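Local structure of KLLA0E08119p (Kluyveromyces lactis, 3VA7) at residues Arg947-Ser952 with Arg1177-Val1182; Ala1147-Ser1152 with Gly1223-Ala1228; Gln876-Val881 with Gly896-Gln901. The protein is the urea carboxylase part of a larger enzyme and probably uses ATP, bicarbonate and biotin to carboxylate urea in the allophanate route of urea degradation. All coordinates share one frame; numbering follows the deposited sequence.

Contact 1: residues Arg947-Ser952 with Arg1177-Val1182; sequences RETIRS and RFWKPV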
# COMPACT_ATOMS: atom_id res chain seq x y z
N ARG A 947 -19.72 -18.73 7.07
CA ARG A 947 -20.56 -19.70 7.80
C ARG A 947 -20.41 -19.61 9.31
O ARG A 947 -21.37 -19.80 10.02
CB ARG A 947 -20.34 -21.14 7.31
CG ARG A 947 -20.92 -21.39 5.95
CD ARG A 947 -20.74 -22.86 5.49
NE ARG A 947 -19.34 -23.30 5.50
CZ ARG A 947 -18.80 -24.00 6.51
NH1 ARG A 947 -19.56 -24.32 7.58
NH2 ARG A 947 -17.52 -24.35 6.45
N GLU A 948 -19.20 -19.33 9.77
CA GLU A 948 -18.99 -19.38 11.19
C GLU A 948 -19.11 -18.01 11.85
O GLU A 948 -19.23 -17.93 13.08
CB GLU A 948 -17.81 -20.31 11.64
CG GLU A 948 -16.52 -20.10 10.93
CD GLU A 948 -15.45 -21.17 11.12
OE1 GLU A 948 -14.32 -20.72 11.40
OE2 GLU A 948 -15.67 -22.40 10.91
N THR A 949 -19.18 -16.93 11.06
CA THR A 949 -19.21 -15.61 11.71
C THR A 949 -20.50 -14.87 11.53
O THR A 949 -20.74 -13.92 12.26
CB THR A 949 -18.10 -14.70 11.25
OG1 THR A 949 -18.32 -14.40 9.87
CG2 THR A 949 -16.74 -15.34 11.47
N ILE A 950 -21.31 -15.26 10.54
CA ILE A 950 -22.42 -14.38 10.11
C ILE A 950 -23.72 -15.10 9.86
O ILE A 950 -24.73 -14.76 10.47
CB ILE A 950 -22.05 -13.53 8.84
CG1 ILE A 950 -21.00 -12.49 9.20
CG2 ILE A 950 -23.31 -12.91 8.17
CD1 ILE A 950 -20.59 -11.54 7.99
N ARG A 951 -23.68 -16.05 8.92
CA ARG A 951 -24.82 -16.85 8.55
C ARG A 951 -24.36 -18.27 8.22
O ARG A 951 -23.66 -18.47 7.22
CB ARG A 951 -25.50 -16.28 7.32
CG ARG A 951 -26.83 -16.97 7.05
CD ARG A 951 -27.74 -16.07 6.26
NE ARG A 951 -28.99 -16.76 5.95
CZ ARG A 951 -30.10 -16.18 5.50
NH1 ARG A 951 -30.15 -14.86 5.34
NH2 ARG A 951 -31.18 -16.90 5.24
N SER A 952 -24.78 -19.25 9.02
CA SER A 952 -24.27 -20.61 8.83
C SER A 952 -25.09 -21.50 7.88
O SER A 952 -24.60 -22.55 7.40
CB SER A 952 -24.11 -21.30 10.19
OG SER A 952 -25.38 -21.72 10.66
N ARG A 1177 -19.22 -10.48 17.89
CA ARG A 1177 -19.85 -11.78 18.00
C ARG A 1177 -18.77 -12.83 18.09
O ARG A 1177 -17.82 -12.80 17.28
CB ARG A 1177 -20.68 -12.08 16.76
CG ARG A 1177 -21.54 -13.38 16.77
CD ARG A 1177 -22.39 -13.42 15.50
NE ARG A 1177 -22.80 -14.75 15.02
CZ ARG A 1177 -21.98 -15.79 14.79
NH1 ARG A 1177 -20.64 -15.74 15.03
NH2 ARG A 1177 -22.54 -16.92 14.32
N PHE A 1178 -18.92 -13.78 19.03
CA PHE A 1178 -17.88 -14.76 19.33
C PHE A 1178 -17.72 -15.71 18.19
O PHE A 1178 -18.66 -16.36 17.75
CB PHE A 1178 -18.21 -15.51 20.62
CG PHE A 1178 -17.16 -16.51 21.07
CD1 PHE A 1178 -16.31 -16.20 22.14
CD2 PHE A 1178 -17.04 -17.77 20.45
CE1 PHE A 1178 -15.36 -17.13 22.59
CE2 PHE A 1178 -16.09 -18.68 20.87
CZ PHE A 1178 -15.26 -18.37 21.97
N TRP A 1179 -16.49 -15.79 17.72
CA TRP A 1179 -16.17 -16.56 16.54
C TRP A 1179 -15.81 -17.99 16.92
O TRP A 1179 -16.55 -18.93 16.57
CB TRP A 1179 -15.02 -15.89 15.81
CG TRP A 1179 -14.64 -16.49 14.47
CD1 TRP A 1179 -14.91 -17.75 14.01
CD2 TRP A 1179 -13.88 -15.84 13.43
NE1 TRP A 1179 -14.40 -17.91 12.74
CE2 TRP A 1179 -13.74 -16.77 12.37
CE3 TRP A 1179 -13.31 -14.57 13.30
CZ2 TRP A 1179 -13.06 -16.47 11.19
CZ3 TRP A 1179 -12.63 -14.26 12.09
CH2 TRP A 1179 -12.51 -15.23 11.06
N LYS A 1180 -14.70 -18.13 17.64
CA LYS A 1180 -14.11 -19.44 17.96
C LYS A 1180 -13.01 -19.28 19.04
O LYS A 1180 -12.39 -18.19 19.15
CB LYS A 1180 -13.54 -20.12 16.70
CG LYS A 1180 -12.34 -19.40 16.10
CD LYS A 1180 -11.73 -20.15 14.96
CE LYS A 1180 -11.08 -19.17 14.00
NZ LYS A 1180 -10.91 -19.84 12.72
N PRO A 1181 -12.74 -20.34 19.83
CA PRO A 1181 -11.67 -20.16 20.81
C PRO A 1181 -10.30 -20.44 20.20
O PRO A 1181 -10.24 -21.11 19.19
CB PRO A 1181 -12.00 -21.20 21.88
CG PRO A 1181 -12.71 -22.31 21.14
CD PRO A 1181 -13.38 -21.68 19.94
N VAL A 1182 -9.24 -19.91 20.77
CA VAL A 1182 -7.89 -20.29 20.35
C VAL A 1182 -7.33 -21.45 21.21
O VAL A 1182 -6.94 -22.51 20.68
CB VAL A 1182 -6.90 -19.09 20.42
CG1 VAL A 1182 -5.41 -19.55 20.11
CG2 VAL A 1182 -7.38 -17.98 19.49
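A classic beta bulge, in which W1179 and K1180 both face I1197, brings these two residues of the biotin carrier domain to E948 at the end of a carboxyltransferase helix. W1179 NE1 points at E948 OE1 at 3.1 Å, a nearly straight bond (164° at the hydrogen) lying close to the indole plane. It meets the anti side of the carboxylate, whose plane stands steeply to the ring. The E948 side chain, extended beyond CG (chi2 -167°), carries this oxygen to the indole edge, where K1180 NZ adds a long salt bridge to E948 OE1, 3.8 Å. The methyl of T949 sits over the indole: CG2 is 3.5 Å from the centroid of the five-membered ring of W1179, a CH-pi contact, while K1180 CE lies over the opposite face, toward its rim. The hydroxyl of T949 is bonded to R945 O within its own helix. Two residues earlier in the strand, extended R1177 donates a bent bond from NH1 to E948 O (3.3 Å, 143° at the hydrogen); T949 O, over one guanidinium face near its rim, is no hydrogen-bond partner. Helix 937-949 thus ends against strand 1176-1181, whose other neighbours are strands 1194-1200 and 1225-1226.

Contact 2: residues Ala1147-Ser1152 with Gly1223-Ala1228; sequences AELKKS and GDMVEA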
# COMPACT_ATOMS: atom_id res chain seq x y z
N ALA A 1147 -31.28 -14.50 10.96
CA ALA A 1147 -31.73 -14.45 12.36
C ALA A 1147 -31.18 -13.24 13.09
O ALA A 1147 -30.06 -12.80 12.83
CB ALA A 1147 -31.34 -15.72 13.10
N GLU A 1148 -31.97 -12.70 14.02
CA GLU A 1148 -31.52 -11.59 14.85
C GLU A 1148 -30.37 -12.08 15.67
O GLU A 1148 -30.42 -13.21 16.15
CB GLU A 1148 -32.65 -11.12 15.79
CG GLU A 1148 -33.87 -10.49 15.08
CD GLU A 1148 -33.54 -9.18 14.32
OE1 GLU A 1148 -33.12 -8.18 14.98
OE2 GLU A 1148 -33.71 -9.14 13.08
N LEU A 1149 -29.33 -11.27 15.82
CA LEU A 1149 -28.22 -11.59 16.72
C LEU A 1149 -28.77 -11.97 18.11
O LEU A 1149 -29.89 -11.55 18.47
CB LEU A 1149 -27.25 -10.39 16.84
CG LEU A 1149 -26.75 -9.53 15.66
CD1 LEU A 1149 -26.13 -8.23 16.17
CD2 LEU A 1149 -25.77 -10.26 14.74
N LYS A 1150 -28.01 -12.76 18.87
CA LYS A 1150 -28.35 -13.11 20.28
C LYS A 1150 -28.34 -11.88 21.24
O LYS A 1150 -27.53 -10.96 21.10
CB LYS A 1150 -27.43 -14.22 20.81
CG LYS A 1150 -27.51 -15.61 20.10
CD LYS A 1150 -28.41 -16.65 20.82
CE LYS A 1150 -27.70 -17.33 22.02
NZ LYS A 1150 -28.66 -17.75 23.11
N LYS A 1151 -29.27 -11.86 22.21
CA LYS A 1151 -29.24 -10.88 23.31
C LYS A 1151 -28.18 -11.38 24.30
O LYS A 1151 -28.08 -12.58 24.54
CB LYS A 1151 -30.62 -10.73 23.99
CG LYS A 1151 -31.80 -11.53 23.35
CD LYS A 1151 -33.20 -10.88 23.48
CE LYS A 1151 -33.53 -10.02 22.24
NZ LYS A 1151 -34.99 -9.77 22.02
N SER A 1152 -27.38 -10.46 24.85
CA SER A 1152 -26.27 -10.84 25.77
C SER A 1152 -26.67 -11.64 27.04
O SER A 1152 -27.27 -11.12 27.98
CB SER A 1152 -25.39 -9.62 26.12
OG SER A 1152 -24.39 -9.40 25.13
N GLY A 1223 -21.22 -17.78 18.13
CA GLY A 1223 -22.50 -17.12 18.04
C GLY A 1223 -22.91 -16.20 19.18
O GLY A 1223 -23.90 -15.49 19.04
N ASP A 1224 -22.20 -16.20 20.30
CA ASP A 1224 -22.55 -15.32 21.41
C ASP A 1224 -22.17 -13.89 21.13
O ASP A 1224 -21.08 -13.59 20.63
CB ASP A 1224 -21.86 -15.77 22.72
CG ASP A 1224 -22.40 -17.09 23.27
OD1 ASP A 1224 -23.49 -17.58 22.85
OD2 ASP A 1224 -21.71 -17.66 24.14
N MET A 1225 -23.04 -12.98 21.54
CA MET A 1225 -22.65 -11.59 21.55
C MET A 1225 -21.80 -11.25 22.73
O MET A 1225 -22.08 -11.64 23.84
CB MET A 1225 -23.85 -10.64 21.45
CG MET A 1225 -23.54 -9.38 20.61
SD MET A 1225 -23.01 -9.77 18.89
CE MET A 1225 -24.16 -11.14 18.54
N VAL A 1226 -20.77 -10.47 22.48
CA VAL A 1226 -19.87 -10.00 23.50
C VAL A 1226 -19.82 -8.46 23.49
O VAL A 1226 -19.31 -7.88 22.52
CB VAL A 1226 -18.46 -10.61 23.28
CG1 VAL A 1226 -17.50 -10.11 24.30
CG2 VAL A 1226 -18.55 -12.14 23.29
N GLU A 1227 -20.36 -7.82 24.55
CA GLU A 1227 -20.23 -6.35 24.77
C GLU A 1227 -18.81 -6.06 25.08
O GLU A 1227 -18.15 -6.89 25.70
CB GLU A 1227 -21.03 -5.80 25.97
CG GLU A 1227 -22.56 -5.82 25.87
CD GLU A 1227 -23.07 -5.40 24.50
OE1 GLU A 1227 -22.72 -4.28 24.06
OE2 GLU A 1227 -23.79 -6.20 23.88
N ALA A 1228 -18.36 -4.88 24.68
CA ALA A 1228 -17.09 -4.36 25.12
C ALA A 1228 -17.08 -4.38 26.66
O ALA A 1228 -18.11 -4.16 27.30
CB ALA A 1228 -16.90 -2.98 24.61
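M1225 and L1149 form the compact part of this surface contact, where the linker leading into the biotin carrier domain runs past a short edge strand of that domain. The thioether chain of M1225 is bent at chi2 and chi3 (58° and 40°), which folds its terminal methyl back toward the linker: M1225 CE rests on L1149 CB at 3.6 Å, the two side chains meeting at a slant. Nearer the backbone, M1225 CB lies 3.7 Å from K1150 O. Y695 of strand 691-698 touches both L1149 and M1225, so the carboxyltransferase domain adds to the small apolar cluster; L1149 also touches H694 and I705.

Around this buried methionine the contact is much looser. K1150 lays its CG 3.8 Å from G1223 O, but its kinked chain leads the amine away, leaving NZ 5.2 Å from D1224 OD1, with no salt bridge; D1224 OD2 is instead bonded to K1221 N. At the other end, exposed S1152 places OG 3.5 Å from M1225 O and 3.5 Å from E1227 OE2. Both would be weak hydrogen bonds, and they compete for one hydroxyl proton. The chemistry is therefore that of one apolar patch bordered by weak polar contacts and a separated pair of opposite charges, so that van der Waals packing probably contributes more to the contact than directional bonding.

Contact 3: residues Gln876-Val881 with Gly896-Gln901; sequences QTVGIV and GSKINQ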
# COMPACT_ATOMS: atom_id res chain seq x y z
N GLN A 876 -18.37 20.04 -22.95
CA GLN A 876 -17.46 20.56 -21.95
C GLN A 876 -18.28 21.14 -20.77
O GLN A 876 -17.89 22.10 -20.17
CB GLN A 876 -16.53 21.65 -22.55
CG GLN A 876 -15.71 21.26 -23.78
CD GLN A 876 -15.00 22.49 -24.46
OE1 GLN A 876 -15.64 23.52 -24.86
NE2 GLN A 876 -13.67 22.37 -24.59
N THR A 877 -19.39 20.50 -20.43
CA THR A 877 -20.26 21.06 -19.45
C THR A 877 -19.55 21.51 -18.21
O THR A 877 -18.86 20.72 -17.63
CB THR A 877 -21.31 20.02 -18.97
OG1 THR A 877 -21.91 19.36 -20.09
CG2 THR A 877 -22.39 20.74 -18.07
N VAL A 878 -19.78 22.74 -17.76
CA VAL A 878 -19.30 23.19 -16.44
C VAL A 878 -20.07 22.53 -15.28
O VAL A 878 -21.30 22.35 -15.32
CB VAL A 878 -19.33 24.76 -16.36
CG1 VAL A 878 -19.22 25.32 -14.91
CG2 VAL A 878 -18.25 25.34 -17.23
N GLY A 879 -19.36 22.18 -14.23
CA GLY A 879 -20.02 21.67 -13.03
C GLY A 879 -19.98 20.18 -12.78
O GLY A 879 -20.12 19.74 -11.65
N ILE A 880 -19.75 19.40 -13.82
CA ILE A 880 -19.72 17.97 -13.73
C ILE A 880 -18.40 17.47 -13.19
O ILE A 880 -17.34 17.82 -13.71
CB ILE A 880 -20.07 17.35 -15.09
CG1 ILE A 880 -21.59 17.10 -15.09
CG2 ILE A 880 -19.27 16.07 -15.30
CD1 ILE A 880 -22.26 17.27 -16.37
N VAL A 881 -18.45 16.66 -12.13
CA VAL A 881 -17.21 16.24 -11.45
C VAL A 881 -16.63 14.90 -11.97
O VAL A 881 -15.43 14.79 -12.21
CB VAL A 881 -17.36 16.26 -9.92
CG1 VAL A 881 -16.17 15.57 -9.21
CG2 VAL A 881 -17.53 17.71 -9.48
N GLY A 896 -22.54 21.49 -6.96
CA GLY A 896 -23.72 22.35 -6.80
C GLY A 896 -23.45 23.85 -6.76
O GLY A 896 -24.34 24.67 -7.04
N SER A 897 -22.22 24.21 -6.43
CA SER A 897 -21.82 25.58 -6.52
C SER A 897 -21.56 26.01 -7.99
O SER A 897 -21.50 27.22 -8.29
CB SER A 897 -20.61 25.84 -5.61
OG SER A 897 -19.39 25.67 -6.30
N LYS A 898 -21.46 25.03 -8.91
CA LYS A 898 -21.27 25.33 -10.34
C LYS A 898 -22.48 25.06 -11.25
O LYS A 898 -22.65 25.76 -12.28
CB LYS A 898 -20.03 24.67 -10.94
CG LYS A 898 -18.73 24.89 -10.15
CD LYS A 898 -17.60 24.98 -11.16
CE LYS A 898 -16.31 24.41 -10.66
NZ LYS A 898 -16.07 25.08 -9.40
N ILE A 899 -23.36 24.13 -10.84
CA ILE A 899 -24.53 23.74 -11.62
C ILE A 899 -25.46 23.12 -10.61
O ILE A 899 -24.96 22.38 -9.79
CB ILE A 899 -24.14 22.69 -12.72
CG1 ILE A 899 -25.36 22.26 -13.53
CG2 ILE A 899 -23.47 21.46 -12.08
CD1 ILE A 899 -25.03 21.54 -14.84
N ASN A 900 -26.75 23.44 -10.62
CA ASN A 900 -27.68 22.86 -9.64
C ASN A 900 -28.35 21.63 -10.19
O ASN A 900 -28.26 21.35 -11.38
CB ASN A 900 -28.74 23.85 -9.13
CG ASN A 900 -29.58 24.47 -10.25
OD1 ASN A 900 -29.38 25.64 -10.59
ND2 ASN A 900 -30.50 23.70 -10.85
N GLN A 901 -29.05 20.92 -9.33
CA GLN A 901 -29.69 19.69 -9.70
C GLN A 901 -30.57 19.84 -10.94
O GLN A 901 -30.48 19.03 -11.88
CB GLN A 901 -30.52 19.16 -8.53
CG GLN A 901 -30.82 17.71 -8.60
CD GLN A 901 -31.81 17.27 -7.53
OE1 GLN A 901 -32.95 17.78 -7.44
NE2 GLN A 901 -31.39 16.29 -6.71
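G879 and K898 bring their backbones together, CA to CA 4.7 Å, at the open end of the hairpin of strands 880-885 and 889-894, where G879, in a positive-phi conformation (104°/-21°), still pairs with D895 and K898 has already left it. No hydrogen bond crosses between the two segments, and side chains of the second segment pack directly on the glycine. I899 CG2 lies 3.6 Å from G879 CA, while K898 CB approaches the same carbon at 3.7 Å. With CG1 of I899 anti to the backbone N (chi1 180°), this longer branch runs along the first segment and brings CD1 to 3.8 Å from V878 O and 4.2 Å from T877 CG2. On the exposed side, V878 crosses the K898 chain at about a right angle, V878 CG1 touching K898 CD at 4.1 Å. The lysine then bends away, its amine forming a long, weak ion pair with D895. I899 also touches F894 and L904. The packing thus closes the base of an antiparallel hairpin that follows helix 859-875 and precedes helix 901-912, both packing against I880: an alpha-beta-beta-alpha unit within the carboxyltransferase domain, with the bound sodium about 11 Å from the I899 side chain.

Overall arrangement
Contact 3 closes first along the chain, within a single hairpin unit of the carboxyltransferase domain; contacts 1 and 2 follow with alternating segments. Their centres lie about 11 Å apart, and they share the sheet in which strands 1176-1181 and 1225-1226 are neighbours: F1178 N lies 2.7 Å from D1224 O, a probable hydrogen bond. Together they join the biotin carrier domain to the carboxyltransferase domain, contact 1 directly and contact 2 through the linker and through M1225, which also meets Y695. The biotin group lies in a pocket lined by K1202 of the carrier domain and by carboxyltransferase residues such as Y731 and S1016. Contact 3 is remote, its centre about 48 Å from contact 1 and 47 Å from contact 2.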